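Local coordinates for endonuclease 8-like L720 (Acanthamoeba polyphaga mimivirus, PDB 4MB7), which is an endonuclease VIII-like viral protein, with an H2TH domain and a zinc ion held by three cysteines and a histidine, at residues E165-T168 against D169-D173; C192-L195 against P196-V200; E116-N120 against Y121-T125. All coordinates share one frame; numbering follows the deposited sequence.

Interaction 1. Residues E165-T168 against D169-D173; sequences EIIT and DFLLD
I166, I167 and T168 accept bonds from the backbone of F170, L171 and L172, four residues on. F170 N meets I166 O at 3.3 Å, in the carbonyl plane. I166 holds the N-cap position of helix 167-171. L171 N reaches I167 O at 2.9 Å. The third bond, L172 N to T168 O, is weak and bent to 127°.

The polar side chains gather at the start of the helix. E165 has its CG between its own N and carbonyl carbon (chi1 64°), and its chain then runs extended past the first turn. OE2 ends 3.4 Å from F170 CA and near the plane of the F170 ring, at its edge. OE1 lies 4.3 Å from D169 OD2, and the two carboxylate planes are turned 57° apart. Water 1 links the two segments: it accepts from I166 N and donates to D169 OD2 at 2.6 Å. D169 OD2 also takes a bond from L260 N. T168 OG1 hydrogen-bonds Q185 OE1.

The apolar contacts lie elsewhere on the turn. I167 CG1 packs 4.0 Å from L171 CG, and its CD1 comes to the edge of the F170 ring. T168 and L172 run side by side, CG2 to CD1 at 3.9 Å. I167, T168 and L171 pack on helix 182-191, the partner helix of the helix-two-turns-helix (H2TH) motif.

Two acids so close would repel if both were charged. The water, L260 N and the nearby helix N terminus probably ease that cost for D169.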
ATOM      1  N   GLU A 165       7.066   4.030 -21.397  1.00 47.04           N
ATOM      2  CA  GLU A 165       7.869   3.476 -20.308  1.00 43.23           C
ATOM      3  C   GLU A 165       7.786   1.954 -20.235  1.00 48.94           C
ATOM      4  O   GLU A 165       6.872   1.344 -20.788  1.00 45.19           O
ATOM      5  CB  GLU A 165       7.485   4.104 -18.964  1.00 63.23           C
ATOM      6  CG  GLU A 165       6.062   3.825 -18.514  1.00 50.97           C
ATOM      7  CD  GLU A 165       5.767   4.413 -17.147  1.00 73.35           C
ATOM      8  OE1 GLU A 165       6.644   5.115 -16.601  1.00 75.90           O
ATOM      9  OE2 GLU A 165       4.662   4.174 -16.616  1.00 67.27           O
ATOM     10  N   ILE A 166       8.753   1.346 -19.554  1.00 35.00           N
ATOM     11  CA  ILE A 166       8.779  -0.105 -19.400  1.00 32.73           C
ATOM     12  C   ILE A 166       7.670  -0.570 -18.461  1.00 36.51           C
ATOM     13  O   ILE A 166       7.165   0.209 -17.650  1.00 30.29           O
ATOM     14  CB  ILE A 166      10.140  -0.603 -18.878  1.00 35.44           C
ATOM     15  CG1 ILE A 166      10.395  -0.087 -17.461  1.00 42.16           C
ATOM     16  CG2 ILE A 166      11.260  -0.176 -19.816  1.00 41.53           C
ATOM     17  CD1 ILE A 166      11.571  -0.751 -16.782  1.00 46.49           C
ATOM     18  N   ILE A 167       7.300  -1.842 -18.572  1.00 39.80           N
ATOM     19  CA  ILE A 167       6.157  -2.381 -17.838  1.00 32.52           C
ATOM     20  C   ILE A 167       6.332  -2.344 -16.314  1.00 32.91           C
ATOM     21  O   ILE A 167       5.375  -2.080 -15.589  1.00 30.79           O
ATOM     22  CB  ILE A 167       5.779  -3.810 -18.322  1.00 31.50           C
ATOM     23  CG1 ILE A 167       4.495  -4.292 -17.639  1.00 29.06           C
ATOM     24  CG2 ILE A 167       6.920  -4.789 -18.097  1.00 41.19           C
ATOM     25  CD1 ILE A 167       3.306  -3.394 -17.884  1.00 31.23           C
ATOM     26  N   THR A 168       7.550  -2.589 -15.838  1.00 35.68           N
ATOM     27  CA  THR A 168       7.837  -2.542 -14.404  1.00 38.70           C
ATOM     28  C   THR A 168       7.526  -1.166 -13.811  1.00 34.96           C
ATOM     29  O   THR A 168       6.926  -1.066 -12.739  1.00 35.83           O
ATOM     30  CB  THR A 168       9.300  -2.930 -14.095  1.00 46.31           C
ATOM     31  OG1 THR A 168       9.457  -4.348 -14.218  1.00 32.40           O
ATOM     32  CG2 THR A 168       9.683  -2.516 -12.677  1.00 36.20           C
ATOM     33  N   ASP A 169       7.905  -0.114 -14.524  1.00 36.15           N
ATOM     34  CA  ASP A 169       7.634   1.251 -14.105  1.00 35.70           C
ATOM     35  C   ASP A 169       6.143   1.511 -14.033  1.00 43.51           C
ATOM     36  O   ASP A 169       5.670   2.147 -13.111  1.00 35.53           O
ATOM     37  CB  ASP A 169       8.259   2.255 -15.073  1.00 34.60           C
ATOM     38  CG  ASP A 169       9.707   2.567 -14.748  1.00 88.07           C
ATOM     39  OD1 ASP A 169      10.220   2.090 -13.716  1.00 49.06           O
ATOM     40  OD2 ASP A 169      10.339   3.300 -15.538  1.00 67.87           O
ATOM     41  N   PHE A 170       5.407   1.010 -15.015  1.00 31.39           N
ATOM     42  CA  PHE A 170       3.966   1.222 -15.079  1.00 28.29           C
ATOM     43  C   PHE A 170       3.219   0.446 -13.993  1.00 32.30           C
ATOM     44  O   PHE A 170       2.242   0.940 -13.433  1.00 27.22           O
ATOM     45  CB  PHE A 170       3.429   0.861 -16.466  1.00 29.55           C
ATOM     46  CG  PHE A 170       1.974   1.178 -16.655  1.00 35.53           C
ATOM     47  CD1 PHE A 170       1.504   2.468 -16.485  1.00 36.17           C
ATOM     48  CD2 PHE A 170       1.078   0.186 -17.017  1.00 33.27           C
ATOM     49  CE1 PHE A 170       0.166   2.764 -16.661  1.00 40.82           C
ATOM     50  CE2 PHE A 170      -0.261   0.476 -17.197  1.00 35.56           C
ATOM     51  CZ  PHE A 170      -0.718   1.766 -17.020  1.00 39.00           C
ATOM     52  N   LEU A 171       3.685  -0.764 -13.695  1.00 27.28           N
ATOM     53  CA  LEU A 171       3.052  -1.594 -12.672  1.00 24.28           C
ATOM     54  C   LEU A 171       3.258  -1.021 -11.274  1.00 30.55           C
ATOM     55  O   LEU A 171       2.532  -1.365 -10.341  1.00 25.08           O
ATOM     56  CB  LEU A 171       3.583  -3.028 -12.724  1.00 27.03           C
ATOM     57  CG  LEU A 171       3.175  -3.875 -13.932  1.00 33.15           C
ATOM     58  CD1 LEU A 171       3.721  -5.284 -13.788  1.00 25.76           C
ATOM     59  CD2 LEU A 171       1.663  -3.893 -14.095  1.00 27.33           C
ATOM     60  N   LEU A 172       4.251  -0.150 -11.137  1.00 30.24           N
ATOM     61  CA  LEU A 172       4.557   0.476  -9.856  1.00 27.69           C
ATOM     62  C   LEU A 172       3.950   1.872  -9.743  1.00 31.96           C
ATOM     63  O   LEU A 172       4.116   2.549  -8.729  1.00 33.63           O
ATOM     64  CB  LEU A 172       6.068   0.535  -9.645  1.00 34.63           C
ATOM     65  CG  LEU A 172       6.758  -0.808  -9.410  1.00 29.73           C
ATOM     66  CD1 LEU A 172       8.267  -0.668  -9.528  1.00 28.77           C
ATOM     67  CD2 LEU A 172       6.374  -1.360  -8.046  1.00 33.10           C
ATOM     68  N   ASP A 173       3.249   2.298 -10.790  1.00 27.59           N
ATOM     69  CA  ASP A 173       2.566   3.587 -10.783  1.00 36.76           C
ATOM     70  C   ASP A 173       1.391   3.530  -9.813  1.00 26.75           C
ATOM     71  O   ASP A 173       0.445   2.767 -10.016  1.00 25.70           O
ATOM     72  CB  ASP A 173       2.082   3.940 -12.193  1.00 34.71           C
ATOM     73  CG  ASP A 173       1.667   5.396 -12.327  1.00 44.96           C
ATOM     74  OD1 ASP A 173       2.126   6.056 -13.284  1.00 54.04           O
ATOM     75  OD2 ASP A 173       0.878   5.881 -11.491  1.00 47.07           O
TER
HETATM   76  O   HOH W   1      10.707   3.223 -18.137  1.00 52.27           O

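Interaction 2. Residues C192-L195 against P196-V200; sequences CKIL and PLKKV
L195 carries its CG on the far side from its backbone N (chi1 -168°), which sets CD1 beside the P196 ring and CD2 beside L197. CD1 rests 3.7 Å from P196 CD, and the side chain crosses the proline ring at about a right angle. CD2 faces L197 CB more loosely, at 4.2 Å. K198 has a similar first torsion (chi1 -169°) and an extended chain. Its CD passes I194 CG2 at 4.4 Å.

L195 to K198 form a type I beta turn, with P196 in its second position. K198 N bonds to L195 O at 3.0 Å. The donor stands well above the carbonyl plane, 56° out of it. The turn lies in the loop between helices 182-191 and 205-230.

P196 and L197 pack against W267 and I258, on strands 263-267 and 254-258. In sequence these two strands lie between the first pair of zinc ligands, C247 and H251, and the second, C268 and C271. The zinc ion itself is about 11 Å from the L195 side chain.

P196 has no N-H to give, and its ring restrains the backbone. Within 192-200 the turn rests on one backbone bond and apolar contacts, with no charged pair. L195 and K198 also bond through their backbones to L273 and I167.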
ATOM      1  N   CYS A 192       3.145 -14.243 -16.158  1.00 26.16           N
ATOM      2  CA  CYS A 192       2.596 -13.956 -17.477  1.00 32.63           C
ATOM      3  C   CYS A 192       3.656 -14.001 -18.574  1.00 27.56           C
ATOM      4  O   CYS A 192       3.381 -13.640 -19.717  1.00 27.64           O
ATOM      5  CB  CYS A 192       1.906 -12.592 -17.480  1.00 23.99           C
ATOM      6  SG  CYS A 192       0.577 -12.434 -16.266  1.00 29.36           S
ATOM      7  N   LYS A 193       4.862 -14.437 -18.216  1.00 24.71           N
ATOM      8  CA  LYS A 193       5.963 -14.583 -19.169  1.00 29.86           C
ATOM      9  C   LYS A 193       6.256 -13.294 -19.932  1.00 27.17           C
ATOM     10  O   LYS A 193       6.502 -13.315 -21.137  1.00 29.70           O
ATOM     11  CB  LYS A 193       5.682 -15.732 -20.144  1.00 33.30           C
ATOM     12  CG  LYS A 193       5.705 -17.106 -19.492  1.00 28.35           C
ATOM     13  CD  LYS A 193       5.086 -18.168 -20.390  1.00 28.92           C
ATOM     14  CE  LYS A 193       5.794 -18.250 -21.732  1.00 29.35           C
ATOM     15  NZ  LYS A 193       7.234 -18.616 -21.600  1.00 30.96           N
ATOM     16  N   ILE A 194       6.222 -12.171 -19.223  1.00 28.76           N
ATOM     17  CA  ILE A 194       6.481 -10.873 -19.834  1.00 28.96           C
ATOM     18  C   ILE A 194       7.799 -10.293 -19.332  1.00 44.37           C
ATOM     19  O   ILE A 194       8.044 -10.239 -18.126  1.00 30.83           O
ATOM     20  CB  ILE A 194       5.343  -9.877 -19.539  1.00 34.64           C
ATOM     21  CG1 ILE A 194       4.021 -10.399 -20.105  1.00 31.37           C
ATOM     22  CG2 ILE A 194       5.668  -8.502 -20.112  1.00 27.76           C
ATOM     23  CD1 ILE A 194       2.852  -9.468 -19.876  1.00 38.36           C
ATOM     24  N   LEU A 195       8.649  -9.867 -20.261  1.00 29.83           N
ATOM     25  CA  LEU A 195       9.928  -9.261 -19.909  1.00 35.15           C
ATOM     26  C   LEU A 195       9.698  -7.897 -19.265  1.00 31.41           C
ATOM     27  O   LEU A 195       8.982  -7.064 -19.818  1.00 30.87           O
ATOM     28  CB  LEU A 195      10.809  -9.114 -21.150  1.00 35.19           C
ATOM     29  CG  LEU A 195      12.281  -8.770 -20.914  1.00 42.44           C
ATOM     30  CD1 LEU A 195      12.999  -9.931 -20.242  1.00 43.41           C
ATOM     31  CD2 LEU A 195      12.966  -8.393 -22.220  1.00 54.33           C
ATOM     32  N   PRO A 196      10.297  -7.669 -18.084  1.00 34.59           N
ATOM     33  CA  PRO A 196      10.133  -6.407 -17.353  1.00 43.03           C
ATOM     34  C   PRO A 196      10.589  -5.194 -18.159  1.00 46.12           C
ATOM     35  O   PRO A 196      10.095  -4.090 -17.937  1.00 32.04           O
ATOM     36  CB  PRO A 196      11.034  -6.595 -16.130  1.00 33.35           C
ATOM     37  CG  PRO A 196      11.091  -8.064 -15.934  1.00 41.28           C
ATOM     38  CD  PRO A 196      11.084  -8.648 -17.316  1.00 38.79           C
ATOM     39  N   LEU A 197      11.515  -5.407 -19.090  1.00 42.07           N
ATOM     40  CA  LEU A 197      12.068  -4.321 -19.891  1.00 55.61           C
ATOM     41  C   LEU A 197      11.187  -3.972 -21.088  1.00 42.99           C
ATOM     42  O   LEU A 197      11.452  -3.003 -21.798  1.00 41.89           O
ATOM     43  CB  LEU A 197      13.478  -4.678 -20.363  1.00 49.31           C
ATOM     44  CG  LEU A 197      14.498  -4.941 -19.253  1.00 64.75           C
ATOM     45  CD1 LEU A 197      15.784  -5.517 -19.824  1.00 81.65           C
ATOM     46  CD2 LEU A 197      14.779  -3.663 -18.479  1.00 57.13           C
ATOM     47  N   LYS A 198      10.143  -4.764 -21.308  1.00 44.73           N
ATOM     48  CA  LYS A 198       9.238  -4.534 -22.430  1.00 34.99           C
ATOM     49  C   LYS A 198       8.429  -3.261 -22.215  1.00 47.19           C
ATOM     50  O   LYS A 198       7.966  -2.992 -21.107  1.00 35.71           O
ATOM     51  CB  LYS A 198       8.303  -5.734 -22.613  1.00 42.95           C
ATOM     52  CG  LYS A 198       7.503  -5.716 -23.902  1.00 54.50           C
ATOM     53  CD  LYS A 198       6.740  -7.018 -24.086  1.00 49.15           C
ATOM     54  CE  LYS A 198       6.078  -7.082 -25.454  1.00 74.40           C
ATOM     55  NZ  LYS A 198       5.363  -8.371 -25.670  1.00 47.51           N
ATOM     56  N   LYS A 199       8.264  -2.475 -23.272  1.00 35.92           N
ATOM     57  CA  LYS A 199       7.505  -1.233 -23.178  1.00 47.56           C
ATOM     58  C   LYS A 199       6.005  -1.493 -23.113  1.00 57.65           C
ATOM     59  O   LYS A 199       5.512  -2.482 -23.656  1.00 42.43           O
ATOM     60  CB  LYS A 199       7.831  -0.299 -24.344  1.00 47.27           C
ATOM     61  CG  LYS A 199       9.217   0.322 -24.276  1.00 61.03           C
ATOM     62  CD  LYS A 199       9.416   1.352 -25.375  1.00 84.38           C
ATOM     63  N   VAL A 200       5.292  -0.592 -22.444  1.00 45.48           N
ATOM     64  CA  VAL A 200       3.847  -0.697 -22.272  1.00 45.53           C
ATOM     65  C   VAL A 200       3.111  -0.795 -23.609  1.00 70.56           C
ATOM     66  O   VAL A 200       2.170  -1.576 -23.756  1.00 42.49           O
ATOM     67  CB  VAL A 200       3.301   0.505 -21.467  1.00 35.16           C
ATOM     68  CG1 VAL A 200       1.782   0.526 -21.482  1.00 30.97           C
ATOM     69  CG2 VAL A 200       3.828   0.468 -20.040  1.00 35.49           C
TER

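Interaction 3. Residues E116-N120 against Y121-T125; sequences EIKTN and YTICT. With SO4 (sulfate ion), chain E.
The Y121 ring has T119 OG1 over one face, 3.1 Å above its plane and offset toward the rim. N120 OD1 comes to the ring edge in plane, 3.1 Å from CD2. The N120 amide is turned 65° from the ring. Its other arm points to the sulfate ion: ND2 donates to SO4 O1 at 2.7 Å, nearly straight at 165°. K49 NZ binds the same sulfate, which probably comes from the crystallisation liquor. The Y121 OH bonds to D132.

T119 OG1 sits between its own N and carbonyl carbon (chi1 72°), and this turns it into the bend of the chain. There it accepts from T122 N at 3.2 Å and, weakly, from Y121 N. The T119 backbone N bonds in turn to T122 O at 2.8 Å.

The motif is a tight beta hairpin, with N120 and Y121 at its tip and strands 116-118 and 123-125 as its arms. I117 and C124 are the hydrogen-bonded pair: I117 N to C124 O is 2.7 Å, and C124 N returns to I117 O at 3.1 Å. Both side chains lie on one face of the hairpin, against A129 of helix 126-136. K118 and I123 share the other face.

At the open end, E116 bends at chi2 so that its carboxylate folds back across the second strand. OE2 lies 3.4 Å from T125 CG2. Water 2 donates to both E116 OE1 and I123 O. T125 OG1 bonds to Q128 N and caps helix 126-136.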
ATOM      1  N   GLU A 116      -0.174  23.087  -1.466  1.00 16.62           N
ATOM      2  CA  GLU A 116       0.205  22.042  -2.411  1.00 18.46           C
ATOM      3  C   GLU A 116       1.186  21.057  -1.779  1.00 22.40           C
ATOM      4  O   GLU A 116       2.182  21.459  -1.177  1.00 19.94           O
ATOM      5  CB  GLU A 116       0.832  22.663  -3.662  1.00 21.43           C
ATOM      6  CG  GLU A 116      -0.086  23.610  -4.419  1.00 25.31           C
ATOM      7  CD  GLU A 116      -1.089  22.878  -5.289  1.00 39.26           C
ATOM      8  OE1 GLU A 116      -0.764  21.773  -5.770  1.00 40.88           O
ATOM      9  OE2 GLU A 116      -2.203  23.407  -5.491  1.00 44.35           O
ATOM     10  N   ILE A 117       0.901  19.766  -1.916  1.00 15.91           N
ATOM     11  CA  ILE A 117       1.786  18.729  -1.392  1.00 15.76           C
ATOM     12  C   ILE A 117       2.063  17.659  -2.442  1.00 16.52           C
ATOM     13  O   ILE A 117       1.292  17.488  -3.387  1.00 17.22           O
ATOM     14  CB  ILE A 117       1.206  18.047  -0.130  1.00 15.84           C
ATOM     15  CG1 ILE A 117      -0.112  17.341  -0.457  1.00 17.33           C
ATOM     16  CG2 ILE A 117       1.018  19.060   0.991  1.00 16.20           C
ATOM     17  CD1 ILE A 117      -0.728  16.611   0.724  1.00 17.87           C
ATOM     18  N   LYS A 118       3.167  16.940  -2.271  1.00 17.15           N
ATOM     19  CA  LYS A 118       3.517  15.857  -3.180  1.00 19.71           C
ATOM     20  C   LYS A 118       3.125  14.505  -2.598  1.00 21.30           C
ATOM     21  O   LYS A 118       3.617  14.107  -1.542  1.00 22.82           O
ATOM     22  CB  LYS A 118       5.014  15.873  -3.483  1.00 21.63           C
ATOM     23  CG  LYS A 118       5.462  14.784  -4.453  1.00 24.71           C
ATOM     24  CD  LYS A 118       6.977  14.749  -4.582  1.00 32.93           C
ATOM     25  CE  LYS A 118       7.432  13.569  -5.429  1.00 38.39           C
ATOM     26  NZ  LYS A 118       6.797  13.585  -6.773  1.00 47.76           N
ATOM     27  N   THR A 119       2.226  13.809  -3.288  1.00 17.32           N
ATOM     28  CA  THR A 119       1.846  12.454  -2.907  1.00 18.43           C
ATOM     29  C   THR A 119       2.615  11.476  -3.786  1.00 24.24           C
ATOM     30  O   THR A 119       3.413  11.894  -4.623  1.00 24.34           O
ATOM     31  CB  THR A 119       0.339  12.221  -3.080  1.00 28.59           C
ATOM     32  OG1 THR A 119       0.021  12.143  -4.476  1.00 22.60           O
ATOM     33  CG2 THR A 119      -0.449  13.355  -2.443  1.00 23.91           C
ATOM     34  N   ASN A 120       2.376  10.179  -3.614  1.00 18.89           N
ATOM     35  CA  ASN A 120       3.117   9.183  -4.389  1.00 23.21           C
ATOM     36  C   ASN A 120       2.629   9.005  -5.831  1.00 22.29           C
ATOM     37  O   ASN A 120       3.057   8.086  -6.527  1.00 24.27           O
ATOM     38  CB  ASN A 120       3.203   7.833  -3.655  1.00 22.10           C
ATOM     39  CG  ASN A 120       1.855   7.134  -3.521  1.00 21.43           C
ATOM     40  OD1 ASN A 120       0.838   7.595  -4.037  1.00 23.85           O
ATOM     41  ND2 ASN A 120       1.852   5.999  -2.826  1.00 21.75           N
ATOM     42  N   TYR A 121       1.738   9.887  -6.277  1.00 20.33           N
ATOM     43  CA  TYR A 121       1.226   9.809  -7.641  1.00 33.66           C
ATOM     44  C   TYR A 121       1.052  11.182  -8.297  1.00 37.24           C
ATOM     45  O   TYR A 121       0.947  11.272  -9.518  1.00 27.42           O
ATOM     46  CB  TYR A 121      -0.092   9.022  -7.684  1.00 39.07           C
ATOM     47  CG  TYR A 121      -1.189   9.649  -6.862  1.00 28.60           C
ATOM     48  CD1 TYR A 121      -2.147  10.464  -7.450  1.00 35.81           C
ATOM     49  CD2 TYR A 121      -1.259   9.437  -5.492  1.00 35.96           C
ATOM     50  CE1 TYR A 121      -3.144  11.044  -6.698  1.00 38.73           C
ATOM     51  CE2 TYR A 121      -2.248  10.015  -4.732  1.00 28.70           C
ATOM     52  CZ  TYR A 121      -3.186  10.818  -5.339  1.00 76.57           C
ATOM     53  OH  TYR A 121      -4.167  11.393  -4.578  1.00 46.66           O
ATOM     54  N   THR A 122       1.025  12.246  -7.496  1.00 23.17           N
ATOM     55  CA  THR A 122       0.812  13.588  -8.042  1.00 22.00           C
ATOM     56  C   THR A 122       1.211  14.724  -7.101  1.00 22.13           C
ATOM     57  O   THR A 122       1.705  14.497  -5.997  1.00 22.98           O
ATOM     58  CB  THR A 122      -0.666  13.810  -8.432  1.00 26.98           C
ATOM     59  OG1 THR A 122      -0.777  14.981  -9.248  1.00 33.61           O
ATOM     60  CG2 THR A 122      -1.528  13.988  -7.189  1.00 39.71           C
ATOM     61  N   ILE A 123       0.997  15.950  -7.571  1.00 17.70           N
ATOM     62  CA  ILE A 123       1.088  17.143  -6.737  1.00 24.48           C
ATOM     63  C   ILE A 123      -0.282  17.816  -6.714  1.00 22.00           C
ATOM     64  O   ILE A 123      -0.836  18.142  -7.762  1.00 22.91           O
ATOM     65  CB  ILE A 123       2.139  18.133  -7.272  1.00 22.67           C
ATOM     66  CG1 ILE A 123       3.533  17.504  -7.229  1.00 27.34           C
ATOM     67  CG2 ILE A 123       2.113  19.425  -6.470  1.00 21.40           C
ATOM     68  CD1 ILE A 123       4.623  18.395  -7.782  1.00 36.90           C
ATOM     69  N   CYS A 124      -0.829  18.009  -5.518  1.00 20.87           N
ATOM     70  CA  CYS A 124      -2.167  18.567  -5.372  1.00 32.26           C
ATOM     71  C   CYS A 124      -2.331  19.208  -4.000  1.00 20.29           C
ATOM     72  O   CYS A 124      -1.440  19.118  -3.155  1.00 17.38           O
ATOM     73  CB  CYS A 124      -3.215  17.467  -5.557  1.00 20.30           C
ATOM     74  SG  CYS A 124      -3.062  16.099  -4.373  1.00 22.86           S
ATOM     75  N   THR A 125      -3.472  19.855  -3.774  1.00 16.45           N
ATOM     76  CA  THR A 125      -3.743  20.441  -2.465  1.00 16.41           C
ATOM     77  C   THR A 125      -3.965  19.344  -1.435  1.00 16.27           C
ATOM     78  O   THR A 125      -4.295  18.209  -1.781  1.00 16.24           O
ATOM     79  CB  THR A 125      -4.981  21.364  -2.476  1.00 22.06           C
ATOM     80  OG1 THR A 125      -6.156  20.597  -2.765  1.00 22.14           O
ATOM     81  CG2 THR A 125      -4.821  22.468  -3.512  1.00 20.60           C
TER
HETATM   82  S   SO4 E 304       5.360   4.579  -2.890  0.50 40.91           S
HETATM   83  O1  SO4 E 304       4.148   4.842  -2.120  0.50 18.98           O
HETATM   84  O2  SO4 E 304       6.464   4.298  -1.977  0.50 72.77           O
HETATM   85  O3  SO4 E 304       5.141   3.426  -3.759  0.50 45.09           O
HETATM   86  O4  SO4 E 304       5.687   5.747  -3.703  0.50 62.40           O
HETATM   87  O   HOH W   2      -1.482  20.746  -8.377  1.00 38.51           O

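From the N terminus, interaction 3 comes first. It closes the 116-125 hairpin just before helix 126-136. Interaction 1 follows at 165-173, round the short first helix of the H2TH motif. Interaction 2 comes last. It closes the 195-198 turn in the loop between helices 182-191 and 205-230. The three are in series; none nests or crosses. Interactions 1 and 2 touch, with centres 9 Å apart. I167 N probably bonds to K198 O and E165 O to V200 N, and these backbone bonds tie the loop of interaction 2 to helix 167-171 and the residues just before it. Interaction 3 stands apart, its nearest atoms about 5 Å from interaction 1.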